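Local coordinates for lipoate-protein ligase 1 (Plasmodium falciparum, PDB 5T8U) that belongs to the lipoate-protein ligases, pairs a catalytic domain with a smaller C-terminal domain, and holds lipoic acid, at residues D351-R354 / S355-L358; Q230-T234 / N235-N239. All blocks are in the same frame, centred on the assembly; numbering follows the deposited sequence.

Contact 1: D351-R354 / S355-L358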
ATOM      1  N   ASP A 351      22.012   0.260  -8.231  0.91 62.90           N
ATOM      2  CA  ASP A 351      23.048   0.143  -9.253  0.91 63.27           C
ATOM      3  C   ASP A 351      22.465   0.347 -10.645  0.91 62.49           C
ATOM      4  O   ASP A 351      23.006   1.111 -11.453  0.91 65.69           O
ATOM      5  CB  ASP A 351      23.739  -1.217  -9.158  0.91 66.15           C
ATOM      6  CG  ASP A 351      24.576  -1.361  -7.905  0.91 68.57           C
ATOM      7  OD1 ASP A 351      25.264  -2.395  -7.767  0.91 70.27           O
ATOM      8  OD2 ASP A 351      24.534  -0.451  -7.052  0.91 68.33           O
ATOM      9  N   GLU A 352      21.358  -0.334 -10.945  1.00 62.33           N
ATOM     10  CA  GLU A 352      20.744  -0.196 -12.262  1.00 61.60           C
ATOM     11  C   GLU A 352      20.307   1.244 -12.520  1.00 61.94           C
ATOM     12  O   GLU A 352      20.524   1.782 -13.614  1.00 63.56           O
ATOM     13  CB  GLU A 352      19.557  -1.152 -12.381  1.00 59.70           C
ATOM     14  CG  GLU A 352      19.014  -1.300 -13.790  1.00 60.48           C
ATOM     15  CD  GLU A 352      17.926  -2.353 -13.887  1.00 59.82           C
ATOM     16  OE1 GLU A 352      17.348  -2.710 -12.838  1.00 58.68           O
ATOM     17  OE2 GLU A 352      17.652  -2.826 -15.011  1.00 60.74           O
ATOM     18  N   VAL A 353      19.704   1.889 -11.519  1.00 61.49           N
ATOM     19  CA  VAL A 353      19.201   3.246 -11.709  1.00 63.09           C
ATOM     20  C   VAL A 353      20.351   4.218 -11.951  1.00 68.75           C
ATOM     21  O   VAL A 353      20.274   5.074 -12.840  1.00 68.33           O
ATOM     22  CB  VAL A 353      18.337   3.670 -10.505  1.00 59.37           C
ATOM     23  CG1 VAL A 353      17.968   5.152 -10.585  1.00 59.55           C
ATOM     24  CG2 VAL A 353      17.070   2.827 -10.448  1.00 59.38           C
ATOM     25  N   ARG A 354      21.430   4.111 -11.171  1.00 78.84           N
ATOM     26  CA  ARG A 354      22.574   4.994 -11.394  1.00 86.12           C
ATOM     27  C   ARG A 354      23.194   4.734 -12.761  1.00 83.68           C
ATOM     28  O   ARG A 354      23.534   5.675 -13.488  1.00 85.71           O
ATOM     29  CB  ARG A 354      23.613   4.818 -10.280  1.00 89.56           C
ATOM     30  CG  ARG A 354      24.894   4.089 -10.685  1.00 92.28           C
ATOM     31  CD  ARG A 354      25.875   3.992  -9.529  1.00 94.33           C
ATOM     32  NE  ARG A 354      27.048   3.198  -9.888  1.00 96.88           N
ATOM     33  CZ  ARG A 354      28.112   3.668 -10.532  1.00 98.83           C
ATOM     34  NH1 ARG A 354      29.124   2.859 -10.814  1.00100.30           N
ATOM     35  NH2 ARG A 354      28.171   4.941 -10.900  1.00 99.95           N
ATOM     36  N   SER A 355      23.340   3.458 -13.129  1.00 75.96           N
ATOM     37  CA  SER A 355      23.821   3.122 -14.462  1.00 73.66           C
ATOM     38  C   SER A 355      22.937   3.736 -15.537  1.00 73.48           C
ATOM     39  O   SER A 355      23.408   4.004 -16.649  1.00 74.25           O
ATOM     40  CB  SER A 355      23.887   1.605 -14.625  1.00 72.64           C
ATOM     41  OG  SER A 355      24.189   1.251 -15.963  1.00 75.22           O
ATOM     42  N   TRP A 356      21.659   3.966 -15.230  1.00 74.32           N
ATOM     43  CA  TRP A 356      20.787   4.655 -16.176  1.00 76.22           C
ATOM     44  C   TRP A 356      21.045   6.159 -16.183  1.00 76.47           C
ATOM     45  O   TRP A 356      21.129   6.775 -17.249  1.00 80.18           O
ATOM     46  CB  TRP A 356      19.321   4.375 -15.843  1.00 74.61           C
ATOM     47  CG  TRP A 356      18.385   5.258 -16.602  1.00 74.40           C
ATOM     48  CD1 TRP A 356      18.318   5.404 -17.955  1.00 76.23           C
ATOM     49  CD2 TRP A 356      17.380   6.120 -16.055  1.00 74.16           C
ATOM     50  NE1 TRP A 356      17.336   6.303 -18.288  1.00 76.83           N
ATOM     51  CE2 TRP A 356      16.745   6.759 -17.139  1.00 75.64           C
ATOM     52  CE3 TRP A 356      16.954   6.415 -14.755  1.00 73.66           C
ATOM     53  CZ2 TRP A 356      15.708   7.672 -16.963  1.00 76.81           C
ATOM     54  CZ3 TRP A 356      15.923   7.324 -14.584  1.00 73.36           C
ATOM     55  CH2 TRP A 356      15.312   7.940 -15.682  1.00 75.89           C
ATOM     56  N   ILE A 357      21.169   6.765 -15.000  1.00 70.94           N
ATOM     57  CA  ILE A 357      21.306   8.217 -14.917  1.00 70.65           C
ATOM     58  C   ILE A 357      22.609   8.670 -15.560  1.00 74.77           C
ATOM     59  O   ILE A 357      22.655   9.707 -16.232  1.00 76.33           O
ATOM     60  CB  ILE A 357      21.201   8.681 -13.452  1.00 70.56           C
ATOM     61  CG1 ILE A 357      19.741   8.603 -12.992  1.00 68.98           C
ATOM     62  CG2 ILE A 357      21.752  10.107 -13.285  1.00 72.19           C
ATOM     63  CD1 ILE A 357      19.504   9.028 -11.561  1.00 67.75           C
ATOM     64  N   LEU A 358      23.686   7.907 -15.369  1.00 78.47           N
ATOM     65  CA  LEU A 358      24.964   8.299 -15.954  1.00 82.34           C
ATOM     66  C   LEU A 358      24.951   8.281 -17.477  1.00 86.92           C
ATOM     67  O   LEU A 358      25.964   8.640 -18.086  1.00 90.61           O
ATOM     68  CB  LEU A 358      26.082   7.394 -15.438  1.00 80.25           C
ATOM     69  CG  LEU A 358      26.317   7.399 -13.924  1.00 78.66           C
ATOM     70  CD1 LEU A 358      27.570   6.611 -13.594  1.00 78.79           C
ATOM     71  CD2 LEU A 358      26.419   8.814 -13.361  1.00 78.92           C
TER

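Contact 2: Q230-T234 / N235-N239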
ATOM      1  N   GLN A 230      -0.026 -22.028  15.538  1.00 97.58           N
ATOM      2  CA  GLN A 230       0.693 -23.279  15.316  1.00100.02           C
ATOM      3  C   GLN A 230       1.393 -23.749  16.586  1.00107.64           C
ATOM      4  O   GLN A 230       1.197 -24.883  17.037  1.00105.14           O
ATOM      5  CB  GLN A 230       1.708 -23.110  14.185  1.00103.28           C
ATOM      6  CG  GLN A 230       1.126 -23.222  12.787  1.00103.22           C
ATOM      7  CD  GLN A 230       2.202 -23.345  11.726  1.00103.11           C
ATOM      8  OE1 GLN A 230       2.943 -24.329  11.689  1.00105.48           O
ATOM      9  NE2 GLN A 230       2.302 -22.343  10.861  1.00 99.70           N
ATOM     10  N   ASN A 231       2.231 -22.887  17.170  1.00127.63           N
ATOM     11  CA  ASN A 231       3.041 -23.284  18.319  1.00138.75           C
ATOM     12  C   ASN A 231       2.194 -23.927  19.410  1.00144.01           C
ATOM     13  O   ASN A 231       2.574 -24.959  19.975  1.00146.90           O
ATOM     14  CB  ASN A 231       3.785 -22.071  18.877  1.00140.20           C
ATOM     15  CG  ASN A 231       4.531 -22.385  20.159  1.00146.95           C
ATOM     16  OD1 ASN A 231       5.211 -23.406  20.260  1.00151.36           O
ATOM     17  ND2 ASN A 231       4.393 -21.514  21.152  1.00147.81           N
ATOM     18  N   TYR A 232       1.048 -23.330  19.722  1.00149.55           N
ATOM     19  CA  TYR A 232       0.217 -23.834  20.806  1.00152.69           C
ATOM     20  C   TYR A 232      -0.421 -25.164  20.427  1.00146.64           C
ATOM     21  O   TYR A 232      -0.794 -25.390  19.272  1.00148.70           O
ATOM     22  CB  TYR A 232      -0.871 -22.820  21.156  1.00151.34           C
ATOM     23  CG  TYR A 232      -0.339 -21.474  21.593  1.00151.15           C
ATOM     24  CD1 TYR A 232       0.274 -21.317  22.830  1.00154.67           C
ATOM     25  CD2 TYR A 232      -0.456 -20.358  20.773  1.00147.84           C
ATOM     26  CE1 TYR A 232       0.761 -20.088  23.235  1.00154.49           C
ATOM     27  CE2 TYR A 232       0.029 -19.124  21.171  1.00147.59           C
ATOM     28  CZ  TYR A 232       0.635 -18.996  22.403  1.00150.70           C
ATOM     29  OH  TYR A 232       1.118 -17.771  22.804  1.00149.98           O
ATOM     30  N   ASN A 233      -0.544 -26.048  21.412  1.00124.05           N
ATOM     31  CA  ASN A 233      -1.242 -27.309  21.221  1.00117.50           C
ATOM     32  C   ASN A 233      -2.746 -27.073  21.299  1.00111.39           C
ATOM     33  O   ASN A 233      -3.228 -26.368  22.192  1.00109.27           O
ATOM     34  CB  ASN A 233      -0.793 -28.325  22.270  1.00123.00           C
ATOM     35  CG  ASN A 233      -1.590 -29.614  22.221  1.00125.82           C
ATOM     36  OD1 ASN A 233      -2.316 -29.875  21.262  1.00124.36           O
ATOM     37  ND2 ASN A 233      -1.447 -30.434  23.255  1.00129.44           N
ATOM     38  N   THR A 234      -3.486 -27.663  20.358  0.83107.60           N
ATOM     39  CA  THR A 234      -4.908 -27.360  20.225  0.83103.98           C
ATOM     40  C   THR A 234      -5.704 -27.794  21.450  0.83105.06           C
ATOM     41  O   THR A 234      -6.703 -27.154  21.795  0.83102.14           O
ATOM     42  CB  THR A 234      -5.462 -28.031  18.965  0.83104.23           C
ATOM     43  OG1 THR A 234      -4.760 -27.540  17.816  0.83101.90           O
ATOM     44  CG2 THR A 234      -6.955 -27.747  18.797  0.83103.19           C
ATOM     45  N   ASN A 235      -5.285 -28.871  22.120  0.88109.44           N
ATOM     46  CA  ASN A 235      -6.070 -29.409  23.224  0.88111.21           C
ATOM     47  C   ASN A 235      -6.135 -28.467  24.421  0.88113.88           C
ATOM     48  O   ASN A 235      -7.018 -28.630  25.270  0.88109.80           O
ATOM     49  CB  ASN A 235      -5.500 -30.758  23.663  0.88115.75           C
ATOM     50  CG  ASN A 235      -5.877 -31.882  22.721  0.88117.32           C
ATOM     51  OD1 ASN A 235      -5.232 -32.092  21.694  0.88116.60           O
ATOM     52  ND2 ASN A 235      -6.931 -32.614  23.067  0.88119.18           N
ATOM     53  N   ILE A 236      -5.235 -27.487  24.508  1.00128.90           N
ATOM     54  CA  ILE A 236      -5.190 -26.594  25.660  1.00131.32           C
ATOM     55  C   ILE A 236      -5.784 -25.219  25.370  1.00120.38           C
ATOM     56  O   ILE A 236      -6.206 -24.531  26.312  1.00121.25           O
ATOM     57  CB  ILE A 236      -3.742 -26.440  26.173  1.00134.09           C
ATOM     58  CG1 ILE A 236      -3.131 -27.810  26.469  1.00138.34           C
ATOM     59  CG2 ILE A 236      -3.690 -25.579  27.430  1.00134.72           C
ATOM     60  CD1 ILE A 236      -2.252 -28.329  25.366  1.00138.02           C
ATOM     61  N   ILE A 237      -5.837 -24.801  24.109  1.00105.08           N
ATOM     62  CA  ILE A 237      -6.213 -23.431  23.763  1.00 97.30           C
ATOM     63  C   ILE A 237      -7.645 -23.410  23.239  1.00 90.51           C
ATOM     64  O   ILE A 237      -8.076 -24.371  22.585  1.00 95.07           O
ATOM     65  CB  ILE A 237      -5.228 -22.844  22.737  1.00 94.48           C
ATOM     66  CG1 ILE A 237      -3.831 -22.710  23.351  1.00 97.14           C
ATOM     67  CG2 ILE A 237      -5.704 -21.495  22.206  1.00 90.90           C
ATOM     68  CD1 ILE A 237      -3.736 -21.750  24.531  1.00 97.69           C
ATOM     69  N   PRO A 238      -8.419 -22.353  23.499  0.77 72.57           N
ATOM     70  CA  PRO A 238      -9.771 -22.286  22.931  0.77 67.03           C
ATOM     71  C   PRO A 238      -9.734 -22.147  21.419  0.77 67.37           C
ATOM     72  O   PRO A 238      -8.851 -21.494  20.856  0.77 63.09           O
ATOM     73  CB  PRO A 238     -10.376 -21.037  23.587  0.77 65.19           C
ATOM     74  CG  PRO A 238      -9.517 -20.741  24.756  0.77 66.94           C
ATOM     75  CD  PRO A 238      -8.152 -21.220  24.401  0.77 68.23           C
ATOM     76  N   ASN A 239     -10.712 -22.767  20.760  1.00 79.40           N
ATOM     77  CA  ASN A 239     -10.895 -22.613  19.317  1.00 80.75           C
ATOM     78  C   ASN A 239     -11.812 -21.413  19.073  1.00 82.30           C
ATOM     79  O   ASN A 239     -12.986 -21.535  18.719  1.00 80.47           O
ATOM     80  CB  ASN A 239     -11.460 -23.893  18.712  1.00 82.37           C
ATOM     81  CG  ASN A 239     -11.259 -23.970  17.208  1.00 81.56           C
ATOM     82  OD1 ASN A 239     -10.881 -22.988  16.568  1.00 78.90           O
ATOM     83  ND2 ASN A 239     -11.521 -25.141  16.636  1.00 83.74           N
TER
HETATM   84  O   HOH W   1      -2.711 -33.464  23.319  1.00 47.70           O

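Contact 1: D351-R354 / S355-L358
Two backbone N-H groups meet at the carbonyl oxygen of Val353: Ile357 N bonds to Val353 O at 2.9 Å, in the carbonyl plane, and Trp356 N makes a weak second bond to Val353 O at 3.0 Å. Trp356 N is itself shared, since it also reaches Glu352 O at 2.9 Å with a bent N-H...O angle of 133°. Ser355 N to Asp351 O and Leu358 N to Arg354 O are straighter bonds that carry the i to i+4 pattern through the last two turns, to Leu358 just beyond the helix.

The branched Val353 and Ile357 form an apolar pair one turn apart, CG1 of Val353 lying 4.3 Å from CD1 of Ile357. With CG anti to the backbone N (chi1 169°), Trp356 carries its broad indole off the helix. Its CE3 is 4.5 Å from Val353 CG1, while the ring meets Phe286 edge to face and NE1 hydrogen-bonds to Glu360 OE2, a carboxylate acceptor. Arg354 extends obliquely past Leu358.

Main-chain bonds thus define the helix end, and the side chains divide the surroundings. Val353, Trp356 and Ile357 suit the apolar face laid on strands 280-286 and 289-297; Arg354, Ile357 and aliphatic Leu358 meet helix 332-341; Asp351 and Ser355 suit the exposed side, making the helix end amphipathic.

Contact 2: Q230-T234 / N235-N239
A chi1 of 174° sets the amide of Asn233 beside its own carbonyl carbon, facing the onward chain, and with the amide turned only slightly about chi2 this brings OD1 to the backbone N of Asn235. This Asx turn closes at 3.2 Å between Asn235 N and Asn233 OD1. The N-H points almost straight at the oxygen, yet the donor stands 74° above the amide plane and misses the lone pairs. Asparagine suits the place because its short amide can accept from the N-H two residues later while its ND2 remains a donor. That ND2 gives a hydrogen to a water at 3.3 Å, and the same water donates weakly to OD1 of Asn235, bridging two amides steeply inclined to each other.

The main chain bends at the same point. Ile236 N bonds to Asn233 O at 3.3 Å, also from above the carbonyl plane, closing a type I beta turn with Thr234 and Asn235 at its corners. A weak bond from Ile237 N to Thr234 O, 3.4 Å long, carries the bend one residue further. Beyond it, Ile237 lays CG1 against Tyr232 CB at 3.7 Å; the two side chains run obliquely past each other, a small apolar touch spanning the reversal.

The contact lies largely exposed at the surface, where several of its residues touch a neighbouring molecule in the crystal. It bends the connection from helix 213-227 to the short strand 244-245, an outermost strand of the eight-stranded mixed sheet.

In the fold
From the N terminus the chain lays down seven of the eight strands of the large mixed sheet; helix 213-227 then leads into contact 2, a tight local reversal, and strand 244-245 adds the last strand. Helices 250-253, 256-266 and 268-271 follow, and then the three-stranded antiparallel sheet of the C-terminal part. Contact 1 comes at the last helix, 347-357, which rests on that sheet beside helix 332-341. Contact 1 closes no loop, being successive turns of one helix, and contact 2 closes only a tight turn; they stand in series, neither nesting nor crossing. Their centres are about 52 Å apart and their nearest atoms about 34 Å, so they do not touch, and they belong to separate parts of the fold.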